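Local coordinates for protein D-aminopeptidase (Bacillus subtilis, PDB 1HI9) that hydrolyses N-terminal residues from peptides containing D-amino acids, as a zinc-dependent aminopeptidase that assembles into a self-compartmentalizing decamer, at residues A[6-11]-A[58-63]; A[98-103]-A[132-137]. One frame throughout, in Å; residues are numbered along the deposited sequence.

Contact 1 of 2, residues A[6-11]-A[58-63]; sequences SVDMEG and DSHSKM. With ZN (zinc ion), chain G; ZN (zinc ion), chain F.
The hydroxyl of Ser6 meets that of Ser59 tip to tip, OG to OG 2.7 Å; the carbonyl of Met87 also holds Ser6 OG. The segments leave the carboxyl ends of neighbouring parallel strands, 2-7 and 53-58, a common active-site position in alpha/beta sheets, here carrying two zinc ions. Parallel pairing ends with Ser59 N donating to Val7 O at 2.8 Å, the N-H lying above the carbonyl plane. One residue on, Asp8 and His60 are joined through metal. Asp8 bridges the zinc ions, its OD1 on one and OD2 on the other. The first ion is also held by Glu10 OE1, a water shared with the second ion, and His60 ND1, which it meets in the plane of the ring. CG anti to the backbone N (chi1 172°) lays the His60 ring against Met9 and Glu10, and NE2 is hydrogen-bonded to the carbonyl of Val21, which, with the zinc at ND1, probably fixes the ring's rotation. The Glu10 carboxylate stands 77° to that ring, with OE2 at its edge. Over one face lies Met9 CB in a CH-pi contact, 3.6 Å from the centroid of the His60 ring; Ser61 CB covers the opposite face.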
ATOM      1  N   SER A   6      33.709 -20.395   4.587  1.00 40.16           N
ATOM      2  CA  SER A   6      33.049 -19.123   4.348  1.00 37.02           C
ATOM      3  C   SER A   6      32.076 -19.425   3.227  1.00 36.87           C
ATOM      4  O   SER A   6      32.490 -19.816   2.133  1.00 37.29           O
ATOM      5  CB  SER A   6      34.044 -18.062   3.899  1.00 35.98           C
ATOM      6  OG  SER A   6      33.373 -16.861   3.559  1.00 34.98           O
ATOM      7  N   VAL A   7      30.784 -19.256   3.494  1.00 35.72           N
ATOM      8  CA  VAL A   7      29.780 -19.545   2.481  1.00 35.48           C
ATOM      9  C   VAL A   7      28.995 -18.328   2.002  1.00 36.38           C
ATOM     10  O   VAL A   7      28.280 -17.692   2.777  1.00 36.11           O
ATOM     11  CB  VAL A   7      28.758 -20.595   2.983  1.00 34.98           C
ATOM     12  CG1 VAL A   7      27.917 -21.094   1.814  1.00 32.75           C
ATOM     13  CG2 VAL A   7      29.481 -21.750   3.658  1.00 33.25           C
ATOM     14  N   ASP A   8      29.135 -18.021   0.714  1.00 35.87           N
ATOM     15  CA  ASP A   8      28.421 -16.917   0.087  1.00 35.08           C
ATOM     16  C   ASP A   8      27.252 -17.550  -0.674  1.00 34.72           C
ATOM     17  O   ASP A   8      27.103 -18.776  -0.673  1.00 34.21           O
ATOM     18  CB  ASP A   8      29.344 -16.172  -0.883  1.00 35.97           C
ATOM     19  CG  ASP A   8      29.008 -14.699  -0.995  1.00 35.71           C
ATOM     20  OD1 ASP A   8      27.971 -14.273  -0.451  1.00 37.16           O
ATOM     21  OD2 ASP A   8      29.784 -13.962  -1.631  1.00 36.46           O
ATOM     22  N   MET A   9      26.435 -16.734  -1.334  1.00 33.39           N
ATOM     23  CA  MET A   9      25.275 -17.268  -2.062  1.00 32.44           C
ATOM     24  C   MET A   9      25.271 -17.187  -3.582  1.00 31.94           C
ATOM     25  O   MET A   9      24.822 -18.120  -4.241  1.00 32.36           O
ATOM     26  CB  MET A   9      23.997 -16.584  -1.582  1.00 32.87           C
ATOM     27  CG  MET A   9      23.117 -17.449  -0.720  1.00 36.86           C
ATOM     28  SD  MET A   9      21.534 -16.693  -0.451  1.00 36.52           S
ATOM     29  CE  MET A   9      20.454 -17.960  -1.016  1.00 34.83           C
ATOM     30  N   GLU A  10      25.730 -16.068  -4.137  1.00 30.55           N
ATOM     31  CA  GLU A  10      25.705 -15.877  -5.582  1.00 30.90           C
ATOM     32  C   GLU A  10      26.336 -17.005  -6.383  1.00 29.39           C
ATOM     33  O   GLU A  10      25.906 -17.301  -7.497  1.00 28.51           O
ATOM     34  CB  GLU A  10      26.366 -14.555  -5.965  1.00 32.89           C
ATOM     35  CG  GLU A  10      25.594 -13.318  -5.535  1.00 35.81           C
ATOM     36  CD  GLU A  10      25.817 -12.954  -4.078  1.00 34.85           C
ATOM     37  OE1 GLU A  10      26.554 -13.686  -3.389  1.00 35.23           O
ATOM     38  OE2 GLU A  10      25.260 -11.930  -3.625  1.00 36.69           O
ATOM     39  N   GLY A  11      27.354 -17.630  -5.813  1.00 28.97           N
ATOM     40  CA  GLY A  11      28.024 -18.711  -6.498  1.00 29.14           C
ATOM     41  C   GLY A  11      27.438 -20.082  -6.230  1.00 31.74           C
ATOM     42  O   GLY A  11      27.910 -21.069  -6.781  1.00 32.27           O
ATOM     43  N   ASP A  58      28.371 -17.914   7.725  1.00 39.12           N
ATOM     44  CA  ASP A  58      27.446 -17.448   6.698  1.00 36.89           C
ATOM     45  C   ASP A  58      28.025 -16.113   6.267  1.00 36.87           C
ATOM     46  O   ASP A  58      28.108 -15.184   7.078  1.00 33.74           O
ATOM     47  CB  ASP A  58      26.052 -17.246   7.303  1.00 36.93           C
ATOM     48  CG  ASP A  58      24.979 -17.051   6.254  1.00 35.41           C
ATOM     49  OD1 ASP A  58      25.235 -16.318   5.272  1.00 36.40           O
ATOM     50  OD2 ASP A  58      23.873 -17.615   6.421  1.00 35.07           O
ATOM     51  N   SER A  59      28.415 -16.007   4.998  1.00 36.32           N
ATOM     52  CA  SER A  59      29.038 -14.774   4.502  1.00 37.57           C
ATOM     53  C   SER A  59      28.249 -13.978   3.479  1.00 37.08           C
ATOM     54  O   SER A  59      28.832 -13.212   2.720  1.00 37.57           O
ATOM     55  CB  SER A  59      30.409 -15.103   3.909  1.00 35.40           C
ATOM     56  OG  SER A  59      31.189 -15.823   4.838  1.00 38.20           O
ATOM     57  N   HIS A  60      26.933 -14.123   3.473  1.00 36.99           N
ATOM     58  CA  HIS A  60      26.124 -13.417   2.495  1.00 36.38           C
ATOM     59  C   HIS A  60      25.118 -12.428   3.084  1.00 36.70           C
ATOM     60  O   HIS A  60      24.356 -12.773   3.986  1.00 36.37           O
ATOM     61  CB  HIS A  60      25.389 -14.454   1.645  1.00 36.05           C
ATOM     62  CG  HIS A  60      24.363 -13.871   0.724  1.00 36.49           C
ATOM     63  ND1 HIS A  60      24.695 -13.061  -0.339  1.00 36.05           N
ATOM     64  CD2 HIS A  60      23.012 -13.975   0.710  1.00 35.77           C
ATOM     65  CE1 HIS A  60      23.595 -12.693  -0.971  1.00 35.30           C
ATOM     66  NE2 HIS A  60      22.561 -13.235  -0.355  1.00 35.36           N
ATOM     67  N   SER A  61      25.121 -11.204   2.566  1.00 37.32           N
ATOM     68  CA  SER A  61      24.169 -10.182   2.995  1.00 38.53           C
ATOM     69  C   SER A  61      23.996 -10.082   4.523  1.00 39.93           C
ATOM     70  O   SER A  61      24.936  -9.703   5.229  1.00 39.43           O
ATOM     71  CB  SER A  61      22.823 -10.466   2.314  1.00 38.85           C
ATOM     72  OG  SER A  61      21.885  -9.416   2.499  1.00 42.26           O
ATOM     73  N   LYS A  62      22.804 -10.411   5.030  1.00 40.28           N
ATOM     74  CA  LYS A  62      22.538 -10.351   6.468  1.00 41.78           C
ATOM     75  C   LYS A  62      23.102 -11.566   7.177  1.00 41.30           C
ATOM     76  O   LYS A  62      22.979 -11.696   8.391  1.00 43.15           O
ATOM     77  CB  LYS A  62      21.033 -10.246   6.757  1.00 43.38           C
ATOM     78  CG  LYS A  62      20.409  -9.004   6.182  1.00 46.41           C
ATOM     79  CD  LYS A  62      21.121  -7.761   6.684  1.00 49.03           C
ATOM     80  CE  LYS A  62      20.850  -6.571   5.767  1.00 51.52           C
ATOM     81  NZ  LYS A  62      21.538  -5.335   6.232  1.00 51.50           N
ATOM     82  N   MET A  63      23.704 -12.458   6.399  1.00 40.42           N
ATOM     83  CA  MET A  63      24.344 -13.666   6.915  1.00 40.17           C
ATOM     84  C   MET A  63      23.480 -14.513   7.850  1.00 39.30           C
ATOM     85  O   MET A  63      23.967 -15.102   8.816  1.00 38.30           O
ATOM     86  CB  MET A  63      25.662 -13.265   7.583  1.00 40.02           C
ATOM     87  CG  MET A  63      26.558 -12.491   6.623  1.00 40.68           C
ATOM     88  SD  MET A  63      27.870 -11.546   7.432  1.00 43.84           S
ATOM     89  CE  MET A  63      28.798 -10.957   6.022  1.00 42.21           C
TER
HETATM   90 ZN    ZN G 301      26.892 -12.520  -1.444  1.00 56.24          ZN
HETATM   91 ZN    ZN F 300      29.877 -12.072  -2.326  1.00 31.80          ZN
HETATM   92  O   HOH W   1      28.623 -10.650  -1.423  1.00 28.83           O

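Contact 2 of 2, residues A[98-103]-A[132-137]; sequences ALFLGY and GELGLN. With ZN (zinc ion), chain F.
Tyr103 OH accepts a bond from Asn137 ND2 at 2.8 Å, the one hydrogen bond joining the strand segment to the helix. It is bent, 134° at the hydrogen, and the hydroxyl sits tilted from the amide plane; ring and amide stand 81° apart. The same phenolic edge runs along the helix backbone, with CE2 3.9 Å from Leu134 CA, while CD2 rests against Leu134 CB. Phe100 comes in beside it: its CE1 edge points at the carbonyl oxygen of Leu134, and CZ touches Asn137 CB at 3.7 Å. The strand, 97-103, is the central one of the mixed, mainly parallel sheet, and the helix 133-143 packs on it by its first turn, the turn that also delivers a zinc ligand. Glu133, its chain extended beyond CG, binds the ion through OE1 at 2.0 Å, and its OE2 takes a bond from the metal-bound water. In the second shell, Met117 N holds Glu133 OE2, Ser6 holds Tyr103 OH, and Tyr258 takes up Asn137 OD1. Replacing Tyr103 by a phenylalanine would probably leave both Asn137 ND2 and Ser6 OG without this buried partner. Phe100 CB lies over the centre of the Tyr103 ring, 3.5 Å above its plane, bracing the phenol from the strand side.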
ATOM      1  N   ALA A  98      41.227 -23.121   4.822  1.00 47.00           N
ATOM      2  CA  ALA A  98      39.961 -22.460   4.597  1.00 46.29           C
ATOM      3  C   ALA A  98      39.323 -22.948   3.311  1.00 45.30           C
ATOM      4  O   ALA A  98      40.019 -23.329   2.370  1.00 44.22           O
ATOM      5  CB  ALA A  98      40.161 -20.951   4.548  1.00 46.30           C
ATOM      6  N   LEU A  99      37.992 -22.937   3.286  1.00 44.97           N
ATOM      7  CA  LEU A  99      37.227 -23.375   2.123  1.00 43.88           C
ATOM      8  C   LEU A  99      36.167 -22.317   1.806  1.00 42.61           C
ATOM      9  O   LEU A  99      35.296 -22.036   2.629  1.00 41.90           O
ATOM     10  CB  LEU A  99      36.560 -24.719   2.425  1.00 44.66           C
ATOM     11  CG  LEU A  99      36.050 -25.565   1.250  1.00 46.13           C
ATOM     12  CD1 LEU A  99      35.576 -26.933   1.759  1.00 45.30           C
ATOM     13  CD2 LEU A  99      34.919 -24.851   0.550  1.00 47.48           C
ATOM     14  N   PHE A 100      36.254 -21.723   0.619  1.00 40.93           N
ATOM     15  CA  PHE A 100      35.293 -20.701   0.201  1.00 39.72           C
ATOM     16  C   PHE A 100      34.237 -21.369  -0.672  1.00 38.40           C
ATOM     17  O   PHE A 100      34.568 -21.966  -1.696  1.00 38.85           O
ATOM     18  CB  PHE A 100      36.002 -19.592  -0.587  1.00 38.77           C
ATOM     19  CG  PHE A 100      37.010 -18.810   0.216  1.00 39.13           C
ATOM     20  CD1 PHE A 100      37.784 -17.824  -0.391  1.00 39.98           C
ATOM     21  CD2 PHE A 100      37.178 -19.035   1.572  1.00 37.47           C
ATOM     22  CE1 PHE A 100      38.701 -17.082   0.345  1.00 38.95           C
ATOM     23  CE2 PHE A 100      38.090 -18.295   2.307  1.00 36.34           C
ATOM     24  CZ  PHE A 100      38.851 -17.318   1.693  1.00 38.43           C
ATOM     25  N   LEU A 101      32.975 -21.256  -0.265  1.00 38.34           N
ATOM     26  CA  LEU A 101      31.854 -21.881  -0.979  1.00 37.55           C
ATOM     27  C   LEU A 101      30.844 -20.866  -1.497  1.00 36.35           C
ATOM     28  O   LEU A 101      30.541 -19.880  -0.829  1.00 36.30           O
ATOM     29  CB  LEU A 101      31.126 -22.850  -0.044  1.00 38.86           C
ATOM     30  CG  LEU A 101      30.698 -24.224  -0.551  1.00 41.53           C
ATOM     31  CD1 LEU A 101      29.851 -24.874   0.527  1.00 40.99           C
ATOM     32  CD2 LEU A 101      29.922 -24.133  -1.846  1.00 41.32           C
ATOM     33  N   GLY A 102      30.306 -21.133  -2.681  1.00 34.73           N
ATOM     34  CA  GLY A 102      29.327 -20.240  -3.261  1.00 34.11           C
ATOM     35  C   GLY A 102      29.873 -18.870  -3.597  1.00 34.24           C
ATOM     36  O   GLY A 102      29.142 -17.876  -3.562  1.00 32.61           O
ATOM     37  N   TYR A 103      31.162 -18.806  -3.915  1.00 33.23           N
ATOM     38  CA  TYR A 103      31.766 -17.535  -4.268  1.00 33.13           C
ATOM     39  C   TYR A 103      31.466 -17.119  -5.702  1.00 32.79           C
ATOM     40  O   TYR A 103      31.041 -17.922  -6.539  1.00 31.64           O
ATOM     41  CB  TYR A 103      33.271 -17.581  -4.017  1.00 33.39           C
ATOM     42  CG  TYR A 103      33.636 -17.177  -2.599  1.00 33.86           C
ATOM     43  CD1 TYR A 103      32.984 -17.739  -1.503  1.00 33.61           C
ATOM     44  CD2 TYR A 103      34.611 -16.223  -2.359  1.00 33.00           C
ATOM     45  CE1 TYR A 103      33.295 -17.347  -0.199  1.00 34.03           C
ATOM     46  CE2 TYR A 103      34.931 -15.827  -1.061  1.00 34.85           C
ATOM     47  CZ  TYR A 103      34.272 -16.387   0.009  1.00 34.23           C
ATOM     48  OH  TYR A 103      34.584 -15.967   1.277  1.00 33.00           O
ATOM     49  N   GLY A 132      38.865  -9.072  -5.237  1.00 39.17           N
ATOM     50  CA  GLY A 132      37.469  -8.926  -4.880  1.00 38.01           C
ATOM     51  C   GLY A 132      37.323  -9.541  -3.508  1.00 37.68           C
ATOM     52  O   GLY A 132      38.298  -9.617  -2.753  1.00 38.24           O
ATOM     53  N   GLU A 133      36.115  -9.982  -3.180  1.00 37.13           N
ATOM     54  CA  GLU A 133      35.866 -10.620  -1.889  1.00 36.05           C
ATOM     55  C   GLU A 133      36.816 -11.801  -1.717  1.00 36.89           C
ATOM     56  O   GLU A 133      37.409 -11.998  -0.656  1.00 35.96           O
ATOM     57  CB  GLU A 133      34.418 -11.120  -1.820  1.00 35.04           C
ATOM     58  CG  GLU A 133      33.389 -10.018  -1.663  1.00 33.50           C
ATOM     59  CD  GLU A 133      31.977 -10.486  -1.944  1.00 33.13           C
ATOM     60  OE1 GLU A 133      31.617 -11.603  -1.516  1.00 33.44           O
ATOM     61  OE2 GLU A 133      31.217  -9.733  -2.588  1.00 30.94           O
ATOM     62  N   LEU A 134      36.954 -12.581  -2.782  1.00 36.73           N
ATOM     63  CA  LEU A 134      37.811 -13.754  -2.774  1.00 37.50           C
ATOM     64  C   LEU A 134      39.233 -13.396  -2.357  1.00 37.35           C
ATOM     65  O   LEU A 134      39.797 -14.014  -1.454  1.00 36.62           O
ATOM     66  CB  LEU A 134      37.805 -14.385  -4.159  1.00 37.09           C
ATOM     67  CG  LEU A 134      38.290 -15.820  -4.248  1.00 39.34           C
ATOM     68  CD1 LEU A 134      37.742 -16.448  -5.527  1.00 38.31           C
ATOM     69  CD2 LEU A 134      39.802 -15.852  -4.211  1.00 41.27           C
ATOM     70  N   GLY A 135      39.788 -12.380  -3.008  1.00 36.94           N
ATOM     71  CA  GLY A 135      41.140 -11.955  -2.717  1.00 36.94           C
ATOM     72  C   GLY A 135      41.296 -11.400  -1.325  1.00 36.65           C
ATOM     73  O   GLY A 135      42.192 -11.819  -0.598  1.00 37.63           O
ATOM     74  N   LEU A 136      40.439 -10.460  -0.943  1.00 36.72           N
ATOM     75  CA  LEU A 136      40.533  -9.889   0.392  1.00 36.82           C
ATOM     76  C   LEU A 136      40.430 -10.969   1.467  1.00 37.52           C
ATOM     77  O   LEU A 136      41.197 -10.959   2.427  1.00 36.84           O
ATOM     78  CB  LEU A 136      39.437  -8.847   0.624  1.00 37.19           C
ATOM     79  CG  LEU A 136      39.613  -7.464   0.001  1.00 39.86           C
ATOM     80  CD1 LEU A 136      38.438  -6.568   0.435  1.00 39.98           C
ATOM     81  CD2 LEU A 136      40.935  -6.845   0.439  1.00 36.90           C
ATOM     82  N   ASN A 137      39.487 -11.896   1.313  1.00 36.76           N
ATOM     83  CA  ASN A 137      39.329 -12.940   2.317  1.00 36.92           C
ATOM     84  C   ASN A 137      40.549 -13.870   2.346  1.00 37.71           C
ATOM     85  O   ASN A 137      40.951 -14.354   3.413  1.00 36.09           O
ATOM     86  CB  ASN A 137      38.041 -13.741   2.082  1.00 37.01           C
ATOM     87  CG  ASN A 137      36.788 -12.868   2.117  1.00 36.34           C
ATOM     88  OD1 ASN A 137      36.800 -11.753   2.647  1.00 38.15           O
ATOM     89  ND2 ASN A 137      35.705 -13.376   1.564  1.00 33.81           N
TER
HETATM   90 ZN    ZN F 300      29.877 -12.072  -2.326  1.00 31.80          ZN
HETATM   91  O   HOH W   1      28.623 -10.650  -1.423  1.00 28.83           O

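In the fold
Both contacts are buried, and they meet on one sheet, where strands 2-7 and 97-103 are neighbours. Contact 1 joins the ends of two parallel strands and is chiefly polar and metal-coordinating; contact 2 sets a strand against a helix, mostly through rings and aliphatic carbons, with one hydrogen bond from a side-chain amide. They are tied directly: Ser6 OG lies 2.7 Å from Tyr103 OH, a probable hydrogen bond, and Asp8 N 2.8 Å from Leu101 O. One zinc ion and its water belong to both, since Asp8 and Glu133 share that ion, with His104 completing its protein ligands. The dinuclear site thus illustrates how ligands distant in sequence converge through sheet pairing and helix packing.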